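Local atomic coordinates of esterase (Thermotoga maritima, PDB entry 3DOH), a protein that probably hydrolyses carboxylic ester bonds, as a thermostable enzyme that joins an immunoglobulin-like domain to an alpha/beta-hydrolase domain. Residues R161-K166 with R207-H212; P213-A218 with Y258-N263; D142-F147 with R198-W203; E18-C23 with D189-V194. All coordinates share one frame; numbering follows the deposited sequence.

Interaction 1 (R161-K166 with R207-H212); sequences RLFVPK and RYQVVH. With SO4 (sulfate ion), chain D; SO4 (sulfate ion), chain G.
Pro165, just past the end of strand 157-163, and Gln209 of the short helix 206-209 bring their CA atoms to 7.5 Å, and no backbone hydrogen bond links the two segments. The contact is carried by Phe163 and Gln209, whose side chains advance from opposite directions. With CG of Phe163 anti to the backbone N (chi1 177°), its ring swings out from the strand until CE2 lies 3.2 Å from Gln209 NE2. CD of the same amide is 3.3 Å from CE2. Ring and amide planes are turned 53° apart, so this is an oblique meeting rather than a stack. A lighter touch comes from Pro165, whose CB stands 4.1 Å from Gln209 OE1. The amide is steered by partners outside the segments: NE2 donates to Trp203 O and, weakly, to Cys214 O. Two arginines that do not meet each other hold sulfates, probably from the crystallisation liquor. Arg207 grips one squarely at the guanidinium edge, NH1 to O1 at 2.9 Å and NH2 to O3 at 2.8 Å, while its NE donates to Glu345 O of the second subunit. Arg161 holds the other with weak bonds alone. The chemistry is therefore divided: held chiefly by Trp203 O, the amide also lies obliquely against the Phe163 ring, and one glutamine serves both a polar and a van der Waals contact.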
loop_
_atom_site.group_PDB
_atom_site.type_symbol
_atom_site.label_atom_id
_atom_site.label_comp_id
_atom_site.label_asym_id
_atom_site.label_seq_id
_atom_site.Cartn_x
_atom_site.Cartn_y
_atom_site.Cartn_z
ATOM N N ARG A 161 45.013 16.575 -0.477
ATOM C CA ARG A 161 44.818 15.669 -1.589
ATOM C C ARG A 161 44.800 16.559 -2.797
ATOM O O ARG A 161 44.138 17.594 -2.781
ATOM C CB ARG A 161 43.468 14.913 -1.501
ATOM C CG ARG A 161 43.208 14.044 -0.281
ATOM C CD ARG A 161 44.110 12.830 -0.150
ATOM N NE ARG A 161 43.854 11.780 -1.126
ATOM C CZ ARG A 161 43.559 10.504 -0.844
ATOM N NH1 ARG A 161 43.470 10.052 0.408
ATOM N NH2 ARG A 161 43.351 9.664 -1.850
ATOM N N LEU A 162 45.498 16.146 -3.843
ATOM C CA LEU A 162 45.626 16.937 -5.062
ATOM C C LEU A 162 45.354 16.081 -6.283
ATOM O O LEU A 162 45.942 15.027 -6.413
ATOM C CB LEU A 162 47.050 17.487 -5.163
ATOM C CG LEU A 162 47.477 18.134 -6.484
ATOM C CD1 LEU A 162 47.001 19.588 -6.561
ATOM C CD2 LEU A 162 48.988 18.079 -6.611
ATOM N N PHE A 163 44.482 16.537 -7.172
ATOM C CA PHE A 163 44.216 15.846 -8.462
ATOM C C PHE A 163 45.057 16.498 -9.542
ATOM O O PHE A 163 45.019 17.695 -9.727
ATOM C CB PHE A 163 42.717 15.935 -8.842
ATOM C CG PHE A 163 42.335 15.305 -10.195
ATOM C CD1 PHE A 163 41.918 13.952 -10.275
ATOM C CD2 PHE A 163 42.285 16.086 -11.359
ATOM C CE1 PHE A 163 41.474 13.372 -11.511
ATOM C CE2 PHE A 163 41.870 15.526 -12.608
ATOM C CZ PHE A 163 41.466 14.152 -12.676
ATOM N N VAL A 164 45.809 15.704 -10.265
ATOM C CA VAL A 164 46.582 16.206 -11.384
ATOM C C VAL A 164 45.939 15.690 -12.687
ATOM O O VAL A 164 45.697 14.510 -12.809
ATOM C CB VAL A 164 48.064 15.713 -11.223
ATOM C CG1 VAL A 164 48.926 15.990 -12.472
ATOM C CG2 VAL A 164 48.696 16.331 -9.950
ATOM N N PRO A 165 45.653 16.580 -13.664
ATOM C CA PRO A 165 44.992 16.088 -14.900
ATOM C C PRO A 165 45.847 15.047 -15.653
ATOM O O PRO A 165 47.057 15.003 -15.476
ATOM C CB PRO A 165 44.785 17.354 -15.751
ATOM C CG PRO A 165 45.419 18.514 -15.001
ATOM C CD PRO A 165 45.943 18.030 -13.685
ATOM N N LYS A 166 45.207 14.209 -16.463
ATOM C CA LYS A 166 45.918 13.205 -17.230
ATOM C C LYS A 166 45.768 13.386 -18.729
ATOM O O LYS A 166 44.720 13.837 -19.211
ATOM C CB LYS A 166 45.468 11.793 -16.841
ATOM C CG LYS A 166 43.966 11.643 -16.456
ATOM C CD LYS A 166 43.305 10.366 -17.044
ATOM C CE LYS A 166 44.282 9.179 -17.122
ATOM N NZ LYS A 166 43.655 7.881 -17.656
ATOM N N ARG A 207 33.437 13.541 -16.980
ATOM C CA ARG A 207 32.517 14.454 -17.733
ATOM C C ARG A 207 32.998 15.912 -17.785
ATOM O O ARG A 207 32.774 16.615 -18.783
ATOM C CB ARG A 207 31.065 14.384 -17.214
ATOM C CG ARG A 207 30.885 14.788 -15.735
ATOM C CD ARG A 207 29.439 14.666 -15.264
ATOM N NE ARG A 207 28.916 13.406 -15.748
ATOM C CZ ARG A 207 28.974 12.276 -15.049
ATOM N NH1 ARG A 207 29.508 12.301 -13.822
ATOM N NH2 ARG A 207 28.488 11.133 -15.562
ATOM N N TYR A 208 33.647 16.365 -16.704
ATOM C CA TYR A 208 34.128 17.730 -16.669
ATOM C C TYR A 208 35.568 17.831 -17.095
ATOM O O TYR A 208 35.944 18.754 -17.834
ATOM C CB TYR A 208 33.898 18.373 -15.291
ATOM C CG TYR A 208 32.468 18.389 -14.912
ATOM C CD1 TYR A 208 31.513 19.058 -15.719
ATOM C CD2 TYR A 208 32.023 17.698 -13.795
ATOM C CE1 TYR A 208 30.176 19.059 -15.392
ATOM C CE2 TYR A 208 30.659 17.698 -13.445
ATOM C CZ TYR A 208 29.753 18.378 -14.262
ATOM O OH TYR A 208 28.431 18.360 -13.951
ATOM N N GLN A 209 36.386 16.890 -16.643
ATOM C CA GLN A 209 37.820 16.934 -16.959
ATOM C C GLN A 209 38.123 17.022 -18.441
ATOM O O GLN A 209 39.034 17.702 -18.854
ATOM C CB GLN A 209 38.498 15.707 -16.406
ATOM C CG GLN A 209 38.731 15.856 -14.958
ATOM C CD GLN A 209 39.754 16.919 -14.686
ATOM O OE1 GLN A 209 40.692 17.111 -15.475
ATOM N NE2 GLN A 209 39.592 17.621 -13.556
ATOM N N VAL A 210 37.333 16.310 -19.225
ATOM C CA VAL A 210 37.500 16.184 -20.655
ATOM C C VAL A 210 37.141 17.481 -21.383
ATOM O O VAL A 210 37.587 17.711 -22.520
ATOM C CB VAL A 210 36.615 15.023 -21.134
ATOM C CG1 VAL A 210 35.221 15.532 -21.626
ATOM C CG2 VAL A 210 37.326 14.235 -22.146
ATOM N N VAL A 211 36.356 18.352 -20.737
ATOM C CA VAL A 211 36.142 19.709 -21.293
ATOM C C VAL A 211 36.906 20.828 -20.579
ATOM O O VAL A 211 37.171 21.866 -21.174
ATOM C CB VAL A 211 34.629 20.062 -21.535
ATOM C CG1 VAL A 211 34.008 19.019 -22.417
ATOM C CG2 VAL A 211 33.874 20.101 -20.260
ATOM N N HIS A 212 37.248 20.605 -19.314
ATOM C CA HIS A 212 38.015 21.576 -18.544
ATOM C C HIS A 212 38.993 20.884 -17.601
ATOM O O HIS A 212 38.799 20.875 -16.387
ATOM C CB HIS A 212 37.080 22.491 -17.752
ATOM C CG HIS A 212 35.911 22.992 -18.542
ATOM N ND1 HIS A 212 34.659 22.420 -18.464
ATOM C CD2 HIS A 212 35.805 24.011 -19.428
ATOM C CE1 HIS A 212 33.832 23.066 -19.267
ATOM N NE2 HIS A 212 34.502 24.036 -19.862
HETATM S S SO4 D . 29.354 8.661 -12.640
HETATM O O1 SO4 D . 29.610 9.996 -12.029
HETATM O O2 SO4 D . 30.500 7.810 -12.906
HETATM O O3 SO4 D . 28.600 8.853 -13.885
HETATM O O4 SO4 D . 28.622 7.858 -11.667
HETATM S S SO4 G . 43.160 6.050 -1.719
HETATM O O1 SO4 G . 42.901 6.775 -0.476
HETATM O O2 SO4 G . 43.887 4.830 -1.352
HETATM O O3 SO4 G . 43.949 6.863 -2.655
HETATM O O4 SO4 G . 41.889 5.692 -2.361
#

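Interaction 2 (P213-A218 with Y258-N263); sequences PCFVLA and YNIDEN
Phe215, on strand 215-219, is met by three consecutive residues, Tyr258, Asn259 and Ile260, that lead from the end of helix 242-257 into the short strand 260-261. With its CG turned away from the carbonyl carbon (chi1 -68°), the ring is directed at all three. The aliphatic part comes from Ile260. Its CG1 sits over one face of the Phe215 ring, 3.7 Å from the centroid and 20° off the ring normal, a CH-pi contact; CD1 carries on over the same ring to lie 4.0 Å from Phe215 CG. The aromatic part is looser in orientation: the Tyr258 and Phe215 rings have centroids 5.5 Å apart and planes inclined at 54°, with Tyr258 CD1 reaching Phe215 CE2 at 3.8 Å. Polar surface enters at the ring edge, where Asn259 OD1 lies in the ring plane, 3.7 Å from Phe215 CZ. Asn259 is the centre of an inverse gamma turn, and its ND2 donates to Arg172 O, which secures the amide almost perpendicular to the ring. A leucine in place of Phe215 would probably lose the flat face under Ile260 and the edge beside Asn259, leaving a gap next to Tyr258. No hydrogen bond crosses between the segments, so their union rests on one ring, used on its face by an alkyl chain and at its edge by a side-chain amide oxygen, with the Tyr258 ring set obliquely beside it.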
loop_
_atom_site.group_PDB
_atom_site.type_symbol
_atom_site.label_atom_id
_atom_site.label_comp_id
_atom_site.label_asym_id
_atom_site.label_seq_id
_atom_site.Cartn_x
_atom_site.Cartn_y
_atom_site.Cartn_z
ATOM N N PRO A 213 40.045 20.303 -18.170
ATOM C CA PRO A 213 41.188 19.835 -17.379
ATOM C C PRO A 213 41.752 20.939 -16.491
ATOM O O PRO A 213 41.610 22.119 -16.810
ATOM C CB PRO A 213 42.211 19.444 -18.447
ATOM C CG PRO A 213 41.880 20.311 -19.610
ATOM C CD PRO A 213 40.387 20.469 -19.593
ATOM N N CYS A 214 42.389 20.553 -15.390
ATOM C CA CYS A 214 41.871 20.851 -14.060
ATOM C C CYS A 214 42.692 20.157 -12.979
ATOM O O CYS A 214 42.760 18.928 -12.931
ATOM C CB CYS A 214 40.402 20.440 -13.951
ATOM S SG CYS A 214 39.618 20.878 -12.382
ATOM N N PHE A 215 43.315 20.951 -12.113
ATOM C CA PHE A 215 43.810 20.459 -10.851
ATOM C C PHE A 215 42.793 20.747 -9.745
ATOM O O PHE A 215 42.047 21.745 -9.787
ATOM C CB PHE A 215 45.093 21.191 -10.473
ATOM C CG PHE A 215 46.286 20.889 -11.356
ATOM C CD1 PHE A 215 46.473 21.556 -12.563
ATOM C CD2 PHE A 215 47.270 20.004 -10.931
ATOM C CE1 PHE A 215 47.587 21.300 -13.367
ATOM C CE2 PHE A 215 48.411 19.749 -11.729
ATOM C CZ PHE A 215 48.568 20.387 -12.934
ATOM N N VAL A 216 42.795 19.880 -8.732
ATOM C CA VAL A 216 41.975 20.075 -7.547
ATOM C C VAL A 216 42.806 19.875 -6.312
ATOM O O VAL A 216 43.368 18.815 -6.106
ATOM C CB VAL A 216 40.817 19.081 -7.470
ATOM C CG1 VAL A 216 39.891 19.412 -6.303
ATOM C CG2 VAL A 216 40.035 19.075 -8.760
ATOM N N LEU A 217 42.845 20.898 -5.477
ATOM C CA LEU A 217 43.505 20.820 -4.210
ATOM C C LEU A 217 42.441 20.800 -3.141
ATOM O O LEU A 217 41.561 21.674 -3.081
ATOM C CB LEU A 217 44.417 22.030 -4.030
ATOM C CG LEU A 217 44.722 22.487 -2.615
ATOM C CD1 LEU A 217 45.565 21.493 -1.934
ATOM C CD2 LEU A 217 45.408 23.806 -2.656
ATOM N N ALA A 218 42.553 19.809 -2.266
ATOM C CA ALA A 218 41.599 19.616 -1.199
ATOM C C ALA A 218 42.396 19.453 0.076
ATOM O O ALA A 218 42.884 18.368 0.387
ATOM C CB ALA A 218 40.748 18.381 -1.476
ATOM N N TYR A 258 53.962 23.014 -10.656
ATOM C CA TYR A 258 53.019 22.522 -11.686
ATOM C C TYR A 258 52.624 23.549 -12.724
ATOM O O TYR A 258 52.738 24.762 -12.504
ATOM C CB TYR A 258 51.751 21.939 -11.042
ATOM C CG TYR A 258 51.933 20.638 -10.275
ATOM C CD1 TYR A 258 52.112 19.404 -10.950
ATOM C CD2 TYR A 258 51.903 20.624 -8.873
ATOM C CE1 TYR A 258 52.271 18.189 -10.235
ATOM C CE2 TYR A 258 52.071 19.415 -8.149
ATOM C CZ TYR A 258 52.258 18.223 -8.847
ATOM O OH TYR A 258 52.409 17.080 -8.141
ATOM N N ASN A 259 52.140 23.041 -13.861
ATOM C CA ASN A 259 51.688 23.912 -14.958
ATOM C C ASN A 259 50.233 24.372 -14.717
ATOM O O ASN A 259 49.283 23.980 -15.409
ATOM C CB ASN A 259 51.929 23.262 -16.335
ATOM C CG ASN A 259 51.211 21.923 -16.499
ATOM O OD1 ASN A 259 51.093 21.137 -15.545
ATOM N ND2 ASN A 259 50.733 21.645 -17.731
ATOM N N ILE A 260 50.091 25.180 -13.672
ATOM C CA ILE A 260 48.816 25.677 -13.216
ATOM C C ILE A 260 48.772 27.106 -13.709
ATOM O O ILE A 260 49.832 27.739 -13.870
ATOM C CB ILE A 260 48.693 25.538 -11.675
ATOM C CG1 ILE A 260 48.569 24.027 -11.303
ATOM C CG2 ILE A 260 47.574 26.404 -11.112
ATOM C CD1 ILE A 260 48.692 23.697 -9.804
ATOM N N ASP A 261 47.563 27.583 -14.021
ATOM C CA ASP A 261 47.352 28.910 -14.589
ATOM C C ASP A 261 47.077 29.911 -13.476
ATOM O O ASP A 261 46.002 29.884 -12.884
ATOM C CB ASP A 261 46.198 28.850 -15.602
ATOM C CG ASP A 261 45.905 30.194 -16.242
ATOM O OD1 ASP A 261 46.293 31.222 -15.644
ATOM O OD2 ASP A 261 45.305 30.221 -17.347
ATOM N N GLU A 262 48.052 30.773 -13.174
ATOM C CA GLU A 262 47.880 31.804 -12.127
ATOM C C GLU A 262 46.559 32.568 -12.301
ATOM O O GLU A 262 46.052 33.150 -11.351
ATOM C CB GLU A 262 49.025 32.860 -12.093
ATOM C CG GLU A 262 50.388 32.453 -12.676
ATOM C CD GLU A 262 50.420 32.377 -14.222
ATOM O OE1 GLU A 262 50.538 31.245 -14.785
ATOM O OE2 GLU A 262 50.321 33.462 -14.870
ATOM N N ASN A 263 46.042 32.616 -13.523
ATOM C CA ASN A 263 44.813 33.368 -13.808
ATOM C C ASN A 263 43.472 32.659 -13.573
ATOM O O ASN A 263 42.425 33.258 -13.752
ATOM C CB ASN A 263 44.850 33.913 -15.228
ATOM C CG ASN A 263 46.069 34.796 -15.474
ATOM O OD1 ASN A 263 46.644 34.757 -16.556
ATOM N ND2 ASN A 263 46.467 35.597 -14.464
#

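Interaction 3 (D142-F147 with R198-W203); sequences DDFLAF and RGAVVW
The turn that presents Ala200 and Val201 to Phe144 is closed by a bond from Trp203 NE1 to Gly199 O, 2.7 Å long. The carbonyl oxygen lies close to the indole plane, but the N-H...O angle is only 130° and the donor is tilted 32° from the carbonyl plane, so the grip is bent. Val202 N adds a backbone bond to Arg198 O. Against this compact turn comes the ring of Phe144, on strand 144-150. Its CG is anti to the carbonyl carbon (chi1 -76°), which sends the ring across to the turn with its far end leading. There CZ meets Ala200 O at 3.7 Å, the oxygen lying at the ring edge. On one side of that apex CE2 touches Ala200 CB at 4.1 Å; on the other, CE1 touches Val201 CG2 at the same distance. Val194, Ala204 and Val216 also pack on the ring, whereas Arg198 forms a salt bridge with Glu347 of the second subunit. All three touching residues are buried. The contact is apolar apart from one carbonyl oxygen, for which the slightly positive rim of the ring would probably be a suitable neighbour, so the packing may gain a modest electrostatic term.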
loop_
_atom_site.group_PDB
_atom_site.type_symbol
_atom_site.label_atom_id
_atom_site.label_comp_id
_atom_site.label_asym_id
_atom_site.label_seq_id
_atom_site.Cartn_x
_atom_site.Cartn_y
_atom_site.Cartn_z
ATOM N N ASP A 142 40.840 7.827 -5.383
ATOM C CA ASP A 142 42.138 7.240 -5.619
ATOM C C ASP A 142 42.935 7.912 -6.746
ATOM O O ASP A 142 44.065 7.551 -6.955
ATOM C CB ASP A 142 41.998 5.735 -5.853
ATOM C CG ASP A 142 41.247 5.411 -7.155
ATOM O OD1 ASP A 142 40.833 6.378 -7.893
ATOM O OD2 ASP A 142 41.072 4.181 -7.418
ATOM N N ASP A 143 42.369 8.884 -7.456
ATOM C CA ASP A 143 43.184 9.712 -8.367
ATOM C C ASP A 143 43.835 10.936 -7.750
ATOM O O ASP A 143 44.616 11.604 -8.427
ATOM C CB ASP A 143 42.403 10.196 -9.590
ATOM C CG ASP A 143 41.734 9.080 -10.324
ATOM O OD1 ASP A 143 42.446 8.138 -10.726
ATOM O OD2 ASP A 143 40.490 9.139 -10.500
ATOM N N PHE A 144 43.465 11.261 -6.516
ATOM C CA PHE A 144 44.018 12.388 -5.768
ATOM C C PHE A 144 45.159 11.823 -4.979
ATOM O O PHE A 144 44.950 11.058 -4.025
ATOM C CB PHE A 144 43.021 12.927 -4.714
ATOM C CG PHE A 144 41.909 13.754 -5.268
ATOM C CD1 PHE A 144 40.970 13.200 -6.148
ATOM C CD2 PHE A 144 41.780 15.095 -4.893
ATOM C CE1 PHE A 144 39.945 13.950 -6.682
ATOM C CE2 PHE A 144 40.725 15.886 -5.419
ATOM C CZ PHE A 144 39.796 15.295 -6.313
ATOM N N LEU A 145 46.359 12.205 -5.361
ATOM C CA LEU A 145 47.561 11.966 -4.566
ATOM C C LEU A 145 47.444 12.556 -3.174
ATOM O O LEU A 145 46.823 13.597 -2.979
ATOM C CB LEU A 145 48.741 12.613 -5.281
ATOM C CG LEU A 145 48.966 12.074 -6.685
ATOM C CD1 LEU A 145 49.791 13.033 -7.496
ATOM C CD2 LEU A 145 49.591 10.687 -6.559
ATOM N N ALA A 146 48.037 11.874 -2.204
ATOM C CA ALA A 146 48.079 12.357 -0.822
ATOM C C ALA A 146 49.425 13.010 -0.550
ATOM O O ALA A 146 50.457 12.511 -0.979
ATOM C CB ALA A 146 47.824 11.222 0.151
ATOM N N PHE A 147 49.400 14.147 0.124
ATOM C CA PHE A 147 50.607 14.857 0.498
ATOM C C PHE A 147 50.342 15.455 1.863
ATOM O O PHE A 147 49.183 15.571 2.269
ATOM C CB PHE A 147 50.917 15.969 -0.519
ATOM C CG PHE A 147 51.389 15.462 -1.849
ATOM C CD1 PHE A 147 52.593 14.767 -1.965
ATOM C CD2 PHE A 147 50.634 15.672 -2.999
ATOM C CE1 PHE A 147 53.033 14.295 -3.234
ATOM C CE2 PHE A 147 51.056 15.200 -4.264
ATOM C CZ PHE A 147 52.246 14.527 -4.382
ATOM N N ARG A 198 30.619 15.988 -2.600
ATOM C CA ARG A 198 31.167 15.947 -3.949
ATOM C C ARG A 198 32.029 17.192 -4.193
ATOM O O ARG A 198 32.397 17.520 -5.326
ATOM C CB ARG A 198 30.041 15.811 -4.997
ATOM C CG ARG A 198 29.492 14.367 -5.293
ATOM C CD ARG A 198 29.240 14.119 -6.820
ATOM N NE ARG A 198 29.445 12.704 -7.210
ATOM C CZ ARG A 198 28.477 11.826 -7.588
ATOM N NH1 ARG A 198 27.179 12.192 -7.660
ATOM N NH2 ARG A 198 28.795 10.550 -7.904
ATOM N N GLY A 199 32.378 17.879 -3.105
ATOM C CA GLY A 199 33.085 19.177 -3.175
ATOM C C GLY A 199 34.415 19.187 -3.895
ATOM O O GLY A 199 34.760 20.166 -4.584
ATOM N N ALA A 200 35.174 18.100 -3.750
ATOM C CA ALA A 200 36.508 18.029 -4.358
ATOM C C ALA A 200 36.413 17.291 -5.685
ATOM O O ALA A 200 36.995 17.665 -6.686
ATOM C CB ALA A 200 37.488 17.316 -3.423
ATOM N N VAL A 201 35.607 16.255 -5.658
ATOM C CA VAL A 201 35.637 15.193 -6.606
ATOM C C VAL A 201 34.868 15.525 -7.894
ATOM O O VAL A 201 35.221 15.075 -8.988
ATOM C CB VAL A 201 35.063 13.986 -5.834
ATOM C CG1 VAL A 201 33.824 13.407 -6.465
ATOM C CG2 VAL A 201 36.152 13.009 -5.419
ATOM N N VAL A 202 33.842 16.352 -7.793
ATOM C CA VAL A 202 33.044 16.708 -8.985
ATOM C C VAL A 202 33.980 17.261 -10.073
ATOM O O VAL A 202 33.907 16.848 -11.232
ATOM C CB VAL A 202 31.861 17.674 -8.629
ATOM C CG1 VAL A 202 32.372 19.006 -8.054
ATOM C CG2 VAL A 202 30.961 17.889 -9.821
ATOM N N TRP A 203 34.904 18.134 -9.667
ATOM C CA TRP A 203 35.793 18.754 -10.612
ATOM C C TRP A 203 36.665 17.692 -11.243
ATOM O O TRP A 203 37.259 17.895 -12.277
ATOM C CB TRP A 203 36.622 19.795 -9.916
ATOM C CG TRP A 203 35.777 20.623 -8.935
ATOM C CD1 TRP A 203 35.721 20.474 -7.567
ATOM C CD2 TRP A 203 34.874 21.689 -9.260
ATOM N NE1 TRP A 203 34.838 21.380 -7.036
ATOM C CE2 TRP A 203 34.305 22.136 -8.054
ATOM C CE3 TRP A 203 34.474 22.291 -10.459
ATOM C CZ2 TRP A 203 33.363 23.175 -8.011
ATOM C CZ3 TRP A 203 33.549 23.327 -10.420
ATOM C CH2 TRP A 203 32.999 23.752 -9.207
#

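Interaction 4 (E18-C23 with D189-V194)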
loop_
_atom_site.group_PDB
_atom_site.type_symbol
_atom_site.label_atom_id
_atom_site.label_comp_id
_atom_site.label_asym_id
_atom_site.label_seq_id
_atom_site.Cartn_x
_atom_site.Cartn_y
_atom_site.Cartn_z
ATOM N N GLU A 18 25.640 13.006 -0.880
ATOM C CA GLU A 18 25.609 13.051 0.596
ATOM C C GLU A 18 26.819 12.333 1.226
ATOM O O GLU A 18 26.819 12.015 2.424
ATOM C CB GLU A 18 24.296 12.490 1.134
ATOM C CG GLU A 18 23.053 12.823 0.258
ATOM C CD GLU A 18 22.557 11.639 -0.606
ATOM O OE1 GLU A 18 22.995 11.503 -1.808
ATOM O OE2 GLU A 18 21.726 10.843 -0.058
ATOM N N GLY A 19 27.850 12.092 0.406
ATOM C CA GLY A 19 29.078 11.474 0.854
ATOM C C GLY A 19 29.367 10.116 0.260
ATOM O O GLY A 19 28.615 9.618 -0.599
ATOM N N GLU A 20 30.453 9.510 0.727
ATOM C CA GLU A 20 30.997 8.307 0.114
ATOM C C GLU A 20 30.251 7.068 0.590
ATOM O O GLU A 20 30.049 6.866 1.788
ATOM C CB GLU A 20 32.489 8.175 0.426
ATOM C CG GLU A 20 33.107 6.867 -0.042
ATOM C CD GLU A 20 34.352 6.498 0.740
ATOM O OE1 GLU A 20 34.410 6.810 1.949
ATOM O OE2 GLU A 20 35.271 5.897 0.147
ATOM N N LYS A 21 29.845 6.241 -0.366
ATOM C CA LYS A 21 29.063 5.061 -0.089
ATOM C C LYS A 21 29.739 3.915 -0.798
ATOM O O LYS A 21 30.377 4.102 -1.843
ATOM C CB LYS A 21 27.650 5.150 -0.652
ATOM C CG LYS A 21 26.703 6.313 -0.236
ATOM C CD LYS A 21 25.318 6.042 -0.881
ATOM C CE LYS A 21 24.274 7.032 -0.483
ATOM N NZ LYS A 21 23.940 6.914 0.952
ATOM N N VAL A 22 29.586 2.725 -0.237
ATOM C CA VAL A 22 29.949 1.506 -0.937
ATOM C C VAL A 22 28.800 1.184 -1.921
ATOM O O VAL A 22 27.677 0.864 -1.491
ATOM C CB VAL A 22 30.106 0.305 0.021
ATOM C CG1 VAL A 22 30.688 -0.850 -0.718
ATOM C CG2 VAL A 22 30.979 0.639 1.184
ATOM N N CYS A 23 29.111 1.242 -3.219
ATOM C CA CYS A 23 28.125 1.096 -4.284
ATOM C C CYS A 23 28.269 -0.236 -5.003
ATOM O O CYS A 23 27.337 -0.711 -5.639
ATOM C CB CYS A 23 28.231 2.251 -5.281
ATOM S SG CYS A 23 29.770 2.267 -6.183
ATOM N N ASP A 189 43.340 12.498 8.811
ATOM C CA ASP A 189 43.407 11.292 8.027
ATOM C C ASP A 189 43.623 11.557 6.541
ATOM O O ASP A 189 43.937 10.629 5.775
ATOM C CB ASP A 189 42.100 10.486 8.210
ATOM C CG ASP A 189 40.825 11.263 7.726
ATOM O OD1 ASP A 189 40.744 12.491 7.886
ATOM O OD2 ASP A 189 39.880 10.650 7.188
ATOM N N ASN A 190 43.428 12.798 6.112
ATOM C CA ASN A 190 43.540 13.134 4.703
ATOM C C ASN A 190 42.515 12.407 3.789
ATOM O O ASN A 190 42.769 12.199 2.589
ATOM C CB ASN A 190 44.966 12.868 4.209
ATOM C CG ASN A 190 45.416 13.872 3.176
ATOM O OD1 ASN A 190 44.641 14.733 2.763
ATOM N ND2 ASN A 190 46.665 13.776 2.744
ATOM N N TYR A 191 41.374 12.012 4.334
ATOM C CA TYR A 191 40.396 11.286 3.526
ATOM C C TYR A 191 39.038 11.966 3.576
ATOM O O TYR A 191 38.426 12.261 2.548
ATOM C CB TYR A 191 40.276 9.837 4.005
ATOM C CG TYR A 191 39.610 8.915 3.009
ATOM C CD1 TYR A 191 40.365 8.131 2.147
ATOM C CD2 TYR A 191 38.226 8.829 2.930
ATOM C CE1 TYR A 191 39.761 7.287 1.234
ATOM C CE2 TYR A 191 37.613 7.987 2.021
ATOM C CZ TYR A 191 38.385 7.219 1.176
ATOM O OH TYR A 191 37.779 6.380 0.269
ATOM N N LEU A 192 38.582 12.207 4.796
ATOM C CA LEU A 192 37.315 12.893 5.072
ATOM C C LEU A 192 36.933 14.007 4.114
ATOM O O LEU A 192 35.787 14.037 3.646
ATOM C CB LEU A 192 37.336 13.444 6.481
ATOM C CG LEU A 192 36.356 12.801 7.456
ATOM C CD1 LEU A 192 35.807 11.424 7.016
ATOM C CD2 LEU A 192 37.029 12.731 8.805
ATOM N N GLN A 193 37.889 14.884 3.804
ATOM C CA GLN A 193 37.588 16.172 3.144
ATOM C C GLN A 193 37.314 15.986 1.661
ATOM O O GLN A 193 36.883 16.909 0.932
ATOM C CB GLN A 193 38.693 17.223 3.416
ATOM C CG GLN A 193 39.927 17.186 2.522
ATOM C CD GLN A 193 40.935 16.131 2.938
ATOM O OE1 GLN A 193 40.625 15.240 3.738
ATOM N NE2 GLN A 193 42.155 16.224 2.399
ATOM N N VAL A 194 37.537 14.753 1.240
ATOM C CA VAL A 194 37.415 14.391 -0.132
ATOM C C VAL A 194 36.262 13.369 -0.249
ATOM O O VAL A 194 35.832 13.028 -1.342
ATOM C CB VAL A 194 38.836 13.921 -0.623
ATOM C CG1 VAL A 194 38.881 12.472 -1.079
ATOM C CG2 VAL A 194 39.432 14.886 -1.642
#
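Glu20 reaches out of strand 19-29 of the immunoglobulin-like domain toward Tyr191, the bond to CB already directed at the other segment. CG is anti to the backbone N (chi1 173°) and the chain stays extended beyond it, delivering the carboxylate to the edge of the phenol ring. CD comes within 3.8 Å of Tyr191 CE2, near the ring plane. OE1 lies 3.4 Å from that same CE2; its stronger partners are Arg105, by a salt bridge, and Thr94 OG1. OE2 accepts from Tyr191 OH at 2.6 Å, on its syn side and 34° out of the carboxylate plane, and bonds Thr13 OG1 as well. Both oxygens are thus satisfied although buried, and Arg105 would be expected to favour the ionised form. A glutamine here would probably leave Arg105 without its countercharge and replace one acceptor by an amide N-H ill-suited to these donors. Tyr191 is further fixed by an edge-to-face meeting with the His138 ring. The contact spans two domains: strands 8-16 and 19-29 supply one side, and the turn leading into the short, loosely formed helix 192-195, which rests on Arg161 of strand 157-163 and Phe144 of strand 144-150, supplies the other.

In the fold
Interactions 1, 2 and 3 share the eight-stranded sheet of the alpha/beta-hydrolase domain, whose strand order 1-2-4-3-5-6-7-8 is the canonical one: strands 144-150, 157-163 and 215-219 lie side by side in it. The centres of interactions 1 and 3 are about 9 Å apart, as are those of 1 and 2. The centre of interaction 4 lies about 10 Å from that of interaction 3 and about 22 Å from that of interaction 2, and it alone reaches the immunoglobulin-like domain. Along the chain, interactions 1, 3 and 4 cross one another, whereas 3, 4 and 1 each close before 2 opens. The region 189-212 thus packs on the sheet's first strands and, at one end, joins the two domains.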